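Local atomic coordinates of lysine/ornithine decarboxylase (Vibrio vulnificus, PDB entry 2PLJ), a protein that decarboxylates lysine and ornithine, making cadaverine and putrescine respectively, with the help of a pyridoxal phosphate cofactor. Residues Q25-I30 with E51-P56; N154-F159 with L195-T200. All coordinates share one frame; numbering follows the deposited sequence.

How the contacts relate
Contact 1 comes first along the chain, and contact 2 opens only after it has closed. Their centres lie 50 Å apart, their nearest atoms about 34 Å apart, and they sit on opposite sides of the chain's centre. Contact 1 is at the surface and joins strand 24-26, a strand of the mixed beta sheet, to the end of helix 40-53. Contact 2 is buried, and joins helices 153-157 and 191-203 on the outside of the parallel-stranded barrel, in the pyridoxal-binding domain. The two contacts have no strand or helix in common. The pair therefore samples the two halves of a beta/alpha-barrel decarboxylase: the beta domain and the barrel.

Contact 1: residues Q25-I30 with E51-P56; sequences QSIFDI and EQFGAP
I27 CD1 lies at the edge of the F53 ring, 3.9 Å from F53 CE1. The Q25 amide comes in obliquely beside CE2 and CD2, its plane turned 64° from that of the ring. Q25 OE1 lies 3.4 Å from F53 CE2, and Q25 NE2 is 3.5 Å from F53 CD2. One face of the ring is covered from within the helix by Q52, whose CG stands 3.4 Å above the F53 plane, over the centre. Q25 CG sits between the backbone N and the carbonyl carbon (chi1 63°), and the chain runs straight on from there to the ring (chi2 -180°). Its NE2 is hydrogen-bonded to Q403, which anchors the amide. No hydrogen bond crosses between 25-30 and 51-56, so the contact is one of van der Waals packing. The helix ends at F53, and G54, with positive phi, is the first residue beyond it. A cis peptide precedes P56. The chain then enters strand 57-61. Strands 24-26 and 57-61 both run parallel to strand 403-407, which lies between them. The arrangement is a beta-alpha-beta crossover, with helix 40-53 as the connection, in the beta domain of a beta/alpha-barrel decarboxylase.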
loop_
_atom_site.group_PDB
_atom_site.type_symbol
_atom_site.label_atom_id
_atom_site.label_comp_id
_atom_site.label_asym_id
_atom_site.label_seq_id
_atom_site.Cartn_x
_atom_site.Cartn_y
_atom_site.Cartn_z
ATOM N N GLN A 25 -2.949 15.913 13.237
ATOM C CA GLN A 25 -3.267 17.170 13.961
ATOM C C GLN A 25 -2.020 17.985 14.223
ATOM O O GLN A 25 -0.907 17.473 14.111
ATOM C CB GLN A 25 -3.995 16.904 15.275
ATOM C CG GLN A 25 -3.193 16.110 16.315
ATOM C CD GLN A 25 -4.028 15.902 17.598
ATOM O OE1 GLN A 25 -4.275 16.846 18.340
ATOM N NE2 GLN A 25 -4.484 14.678 17.825
ATOM N N SER A 26 -2.223 19.251 14.574
ATOM C CA SER A 26 -1.118 20.178 14.811
ATOM C C SER A 26 -0.957 20.576 16.266
ATOM O O SER A 26 -1.966 20.736 16.979
ATOM C CB SER A 26 -1.325 21.434 13.972
ATOM O OG SER A 26 -1.190 21.165 12.579
ATOM N N ILE A 27 0.294 20.726 16.706
ATOM C CA ILE A 27 0.593 21.363 17.997
ATOM C C ILE A 27 0.982 22.790 17.688
ATOM O O ILE A 27 2.065 23.041 17.141
ATOM C CB ILE A 27 1.723 20.671 18.810
ATOM C CG1 ILE A 27 1.326 19.231 19.157
ATOM C CG2 ILE A 27 2.057 21.498 20.086
ATOM C CD1 ILE A 27 2.434 18.401 19.860
ATOM N N PHE A 28 0.080 23.718 18.012
ATOM C CA PHE A 28 0.327 25.136 17.797
ATOM C C PHE A 28 0.767 25.792 19.107
ATOM O O PHE A 28 1.257 26.923 19.123
ATOM C CB PHE A 28 -0.943 25.811 17.294
ATOM C CG PHE A 28 -1.325 25.435 15.896
ATOM C CD1 PHE A 28 -0.530 25.839 14.804
ATOM C CD2 PHE A 28 -2.497 24.715 15.647
ATOM C CE1 PHE A 28 -0.907 25.509 13.483
ATOM C CE2 PHE A 28 -2.890 24.392 14.341
ATOM C CZ PHE A 28 -2.083 24.764 13.252
ATOM N N ASP A 29 0.560 25.085 20.209
ATOM C CA ASP A 29 0.875 25.618 21.532
ATOM C C ASP A 29 1.331 24.445 22.382
ATOM O O ASP A 29 0.505 23.747 22.981
ATOM C CB ASP A 29 -0.367 26.313 22.118
ATOM C CG ASP A 29 -0.194 26.744 23.578
ATOM O OD1 ASP A 29 0.789 26.343 24.240
ATOM O OD2 ASP A 29 -1.074 27.478 24.067
ATOM N N ILE A 30 2.644 24.206 22.392
ATOM C CA ILE A 30 3.255 23.172 23.236
ATOM C C ILE A 30 3.085 23.472 24.742
ATOM O O ILE A 30 3.211 22.575 25.570
ATOM C CB ILE A 30 4.767 22.984 22.892
ATOM C CG1 ILE A 30 5.320 21.687 23.493
ATOM C CG2 ILE A 30 5.598 24.210 23.320
ATOM C CD1 ILE A 30 4.960 20.447 22.711
ATOM N N GLU A 51 2.353 9.562 25.102
ATOM C CA GLU A 51 1.493 9.738 26.286
ATOM C C GLU A 51 0.239 10.541 25.928
ATOM O O GLU A 51 -0.859 10.192 26.338
ATOM C CB GLU A 51 2.251 10.457 27.394
ATOM C CG GLU A 51 1.383 10.826 28.601
ATOM C CD GLU A 51 2.171 10.900 29.873
ATOM O OE1 GLU A 51 3.168 10.149 29.986
ATOM O OE2 GLU A 51 1.783 11.689 30.777
ATOM N N GLN A 52 0.420 11.586 25.129
ATOM C CA GLN A 52 -0.678 12.466 24.752
ATOM C C GLN A 52 -1.587 11.864 23.674
ATOM O O GLN A 52 -2.817 11.883 23.824
ATOM C CB GLN A 52 -0.133 13.841 24.337
ATOM C CG GLN A 52 -1.159 14.817 23.760
ATOM C CD GLN A 52 -2.065 15.450 24.807
ATOM O OE1 GLN A 52 -1.819 15.362 26.012
ATOM N NE2 GLN A 52 -3.122 16.115 24.337
ATOM N N PHE A 53 -0.979 11.312 22.615
ATOM C CA PHE A 53 -1.707 10.941 21.402
ATOM C C PHE A 53 -1.798 9.447 21.161
ATOM O O PHE A 53 -2.679 9.007 20.419
ATOM C CB PHE A 53 -1.051 11.582 20.160
ATOM C CG PHE A 53 -0.936 13.077 20.230
ATOM C CD1 PHE A 53 0.305 13.672 20.386
ATOM C CD2 PHE A 53 -2.065 13.889 20.175
ATOM C CE1 PHE A 53 0.441 15.045 20.459
ATOM C CE2 PHE A 53 -1.945 15.269 20.240
ATOM C CZ PHE A 53 -0.696 15.850 20.389
ATOM N N GLY A 54 -0.907 8.669 21.776
ATOM C CA GLY A 54 -0.910 7.217 21.584
ATOM C C GLY A 54 -0.209 6.854 20.279
ATOM O O GLY A 54 -0.135 7.662 19.353
ATOM N N ALA A 55 0.266 5.629 20.205
ATOM C CA ALA A 55 1.058 5.145 19.071
ATOM C C ALA A 55 0.201 4.326 18.102
ATOM O O ALA A 55 -0.833 3.794 18.496
ATOM C CB ALA A 55 2.238 4.309 19.599
ATOM N N PRO A 56 0.630 4.190 16.842
ATOM C CA PRO A 56 1.846 4.787 16.268
ATOM C C PRO A 56 1.648 6.238 15.802
ATOM O O PRO A 56 0.514 6.667 15.546
ATOM C CB PRO A 56 2.149 3.881 15.061
ATOM C CG PRO A 56 0.802 3.393 14.612
ATOM C CD PRO A 56 -0.112 3.388 15.850
#

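Contact 2: residues N154-F159 with L195-T200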
loop_
_atom_site.group_PDB
_atom_site.type_symbol
_atom_site.label_atom_id
_atom_site.label_comp_id
_atom_site.label_asym_id
_atom_site.label_seq_id
_atom_site.Cartn_x
_atom_site.Cartn_y
_atom_site.Cartn_z
ATOM N N ASN A 154 -0.562 11.770 -28.796
ATOM C CA ASN A 154 -1.905 11.426 -28.314
ATOM C C ASN A 154 -2.290 12.396 -27.188
ATOM O O ASN A 154 -3.387 12.940 -27.159
ATOM C CB ASN A 154 -1.905 9.969 -27.845
ATOM C CG ASN A 154 -3.234 9.522 -27.236
ATOM O OD1 ASN A 154 -3.542 9.819 -26.070
ATOM N ND2 ASN A 154 -3.986 8.719 -27.995
ATOM N N GLU A 155 -1.360 12.617 -26.271
ATOM C CA GLU A 155 -1.556 13.588 -25.200
ATOM C C GLU A 155 -1.681 15.024 -25.748
ATOM O O GLU A 155 -2.560 15.786 -25.326
ATOM C CB GLU A 155 -0.427 13.498 -24.182
ATOM C CG GLU A 155 -0.773 14.158 -22.842
ATOM C CD GLU A 155 -1.765 13.308 -22.012
ATOM O OE1 GLU A 155 -2.047 12.131 -22.403
ATOM O OE2 GLU A 155 -2.253 13.833 -20.982
ATOM N N LEU A 156 -0.795 15.389 -26.668
ATOM C CA LEU A 156 -0.841 16.735 -27.253
ATOM C C LEU A 156 -2.242 17.046 -27.809
ATOM O O LEU A 156 -2.765 18.156 -27.619
ATOM C CB LEU A 156 0.228 16.881 -28.356
ATOM C CG LEU A 156 0.286 18.287 -28.975
ATOM C CD1 LEU A 156 0.754 19.320 -27.937
ATOM C CD2 LEU A 156 1.142 18.279 -30.255
ATOM N N GLU A 157 -2.844 16.066 -28.493
ATOM C CA GLU A 157 -4.170 16.229 -29.111
ATOM C C GLU A 157 -5.217 16.666 -28.079
ATOM O O GLU A 157 -6.147 17.424 -28.413
ATOM C CB GLU A 157 -4.602 14.927 -29.827
ATOM C CG GLU A 157 -5.900 15.018 -30.655
ATOM C CD GLU A 157 -7.188 14.880 -29.805
ATOM O OE1 GLU A 157 -7.130 14.523 -28.597
ATOM O OE2 GLU A 157 -8.282 15.134 -30.355
ATOM N N LYS A 158 -5.060 16.192 -26.835
ATOM C CA LYS A 158 -5.980 16.509 -25.741
ATOM C C LYS A 158 -6.057 18.010 -25.452
ATOM O O LYS A 158 -6.997 18.462 -24.785
ATOM C CB LYS A 158 -5.577 15.763 -24.456
ATOM C CG LYS A 158 -5.542 14.272 -24.659
ATOM C CD LYS A 158 -5.352 13.561 -23.317
ATOM C CE LYS A 158 -5.244 12.051 -23.546
ATOM N NZ LYS A 158 -4.709 11.383 -22.311
ATOM N N PHE A 159 -5.044 18.754 -25.905
ATOM C CA PHE A 159 -4.946 20.196 -25.626
ATOM C C PHE A 159 -5.476 21.115 -26.729
ATOM O O PHE A 159 -5.491 22.351 -26.575
ATOM C CB PHE A 159 -3.512 20.586 -25.223
ATOM C CG PHE A 159 -3.175 20.123 -23.836
ATOM C CD1 PHE A 159 -3.647 20.838 -22.741
ATOM C CD2 PHE A 159 -2.495 18.908 -23.641
ATOM C CE1 PHE A 159 -3.393 20.382 -21.429
ATOM C CE2 PHE A 159 -2.234 18.434 -22.361
ATOM C CZ PHE A 159 -2.677 19.171 -21.244
ATOM N N LEU A 195 11.031 17.118 -30.927
ATOM C CA LEU A 195 10.968 18.067 -32.049
ATOM C C LEU A 195 9.666 17.901 -32.843
ATOM O O LEU A 195 9.025 18.895 -33.187
ATOM C CB LEU A 195 12.235 17.984 -32.925
ATOM C CG LEU A 195 13.472 18.496 -32.163
ATOM C CD1 LEU A 195 14.784 18.044 -32.799
ATOM C CD2 LEU A 195 13.442 20.015 -32.009
ATOM N N VAL A 196 9.246 16.651 -33.059
ATOM C CA VAL A 196 7.979 16.360 -33.756
ATOM C C VAL A 196 6.788 16.910 -32.958
ATOM O O VAL A 196 5.892 17.546 -33.512
ATOM C CB VAL A 196 7.797 14.843 -34.051
ATOM C CG1 VAL A 196 6.455 14.576 -34.699
ATOM C CG2 VAL A 196 8.918 14.316 -34.980
ATOM N N ILE A 197 6.806 16.705 -31.640
ATOM C CA ILE A 197 5.753 17.255 -30.791
ATOM C C ILE A 197 5.720 18.792 -30.864
ATOM O O ILE A 197 4.646 19.407 -30.959
ATOM C CB ILE A 197 5.916 16.770 -29.327
ATOM C CG1 ILE A 197 5.583 15.273 -29.240
ATOM C CG2 ILE A 197 5.003 17.561 -28.392
ATOM C CD1 ILE A 197 6.029 14.603 -27.924
ATOM N N ILE A 198 6.895 19.408 -30.860
ATOM C CA ILE A 198 6.994 20.872 -30.822
ATOM C C ILE A 198 6.531 21.467 -32.177
ATOM O O ILE A 198 5.760 22.440 -32.221
ATOM C CB ILE A 198 8.401 21.338 -30.395
ATOM C CG1 ILE A 198 8.652 20.975 -28.911
ATOM C CG2 ILE A 198 8.578 22.857 -30.598
ATOM C CD1 ILE A 198 10.085 21.068 -28.480
ATOM N N GLU A 199 6.964 20.839 -33.268
ATOM C CA GLU A 199 6.493 21.237 -34.595
ATOM C C GLU A 199 4.966 21.068 -34.755
ATOM O O GLU A 199 4.306 21.930 -35.373
ATOM C CB GLU A 199 7.262 20.502 -35.699
ATOM C CG GLU A 199 7.287 21.267 -37.005
ATOM C CD GLU A 199 8.308 20.716 -38.003
ATOM O OE1 GLU A 199 9.342 20.152 -37.560
ATOM O OE2 GLU A 199 8.074 20.856 -39.227
ATOM N N THR A 200 4.421 19.972 -34.206
ATOM C CA THR A 200 2.977 19.712 -34.264
ATOM C C THR A 200 2.196 20.728 -33.413
ATOM O O THR A 200 1.134 21.214 -33.846
ATOM C CB THR A 200 2.623 18.248 -33.893
ATOM O OG1 THR A 200 3.366 17.361 -34.733
ATOM C CG2 THR A 200 1.148 17.963 -34.094
#
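T200, whose methyl meets L156, grips V196 O with two groups. Its backbone N is 2.9 Å from V196 O, in the usual helical bond. T200 OG1 donates a second bond to V196 O at 2.8 Å. The two donors reach that oxygen from opposite faces of the carbonyl plane. The hydroxyl stands 35° out of the plane. This bond fixes the rotation of the T200 side chain and leaves its methyl for L156.

L156 carries the contact from the other helix. Its CG is anti to the backbone N (chi1 -177°), which aims the side chain at helix 191-203. Its chi2 of 66°, measured to CD1, leaves CD2 roughly anti to CA as the leading branch. L156 CD2 touches T200 CG2 at 3.9 Å. L156 CD2 also comes 3.7 Å from the backbone oxygen I197 O. More loosely, L156 CD2 approaches I197 CG2 at 4.3 Å. L156 packs further on L168 and W204, and I197 on V150 and V170. The two helices thus cover strands 147-150 and 167-171 of the barrel.

The polar groups of 154-159 bond within their own segment or outside the contact. K158 NZ forms a salt bridge with E155 OE1, 2.8 Å away, from above the carboxylate plane. E155 has a second charged partner in K132. K158 NZ also bonds to K132 O and to M307 O of the second subunit, and N154 OD1 to N376 of that subunit.

No hydrogen bond or salt bridge joins the two segments. The contact between the helices is apolar in its side chains, made by one leucine methyl against I197 and T200. The charged and amide groups of 154-159 instead serve their own turn, K132 and the dimer interface.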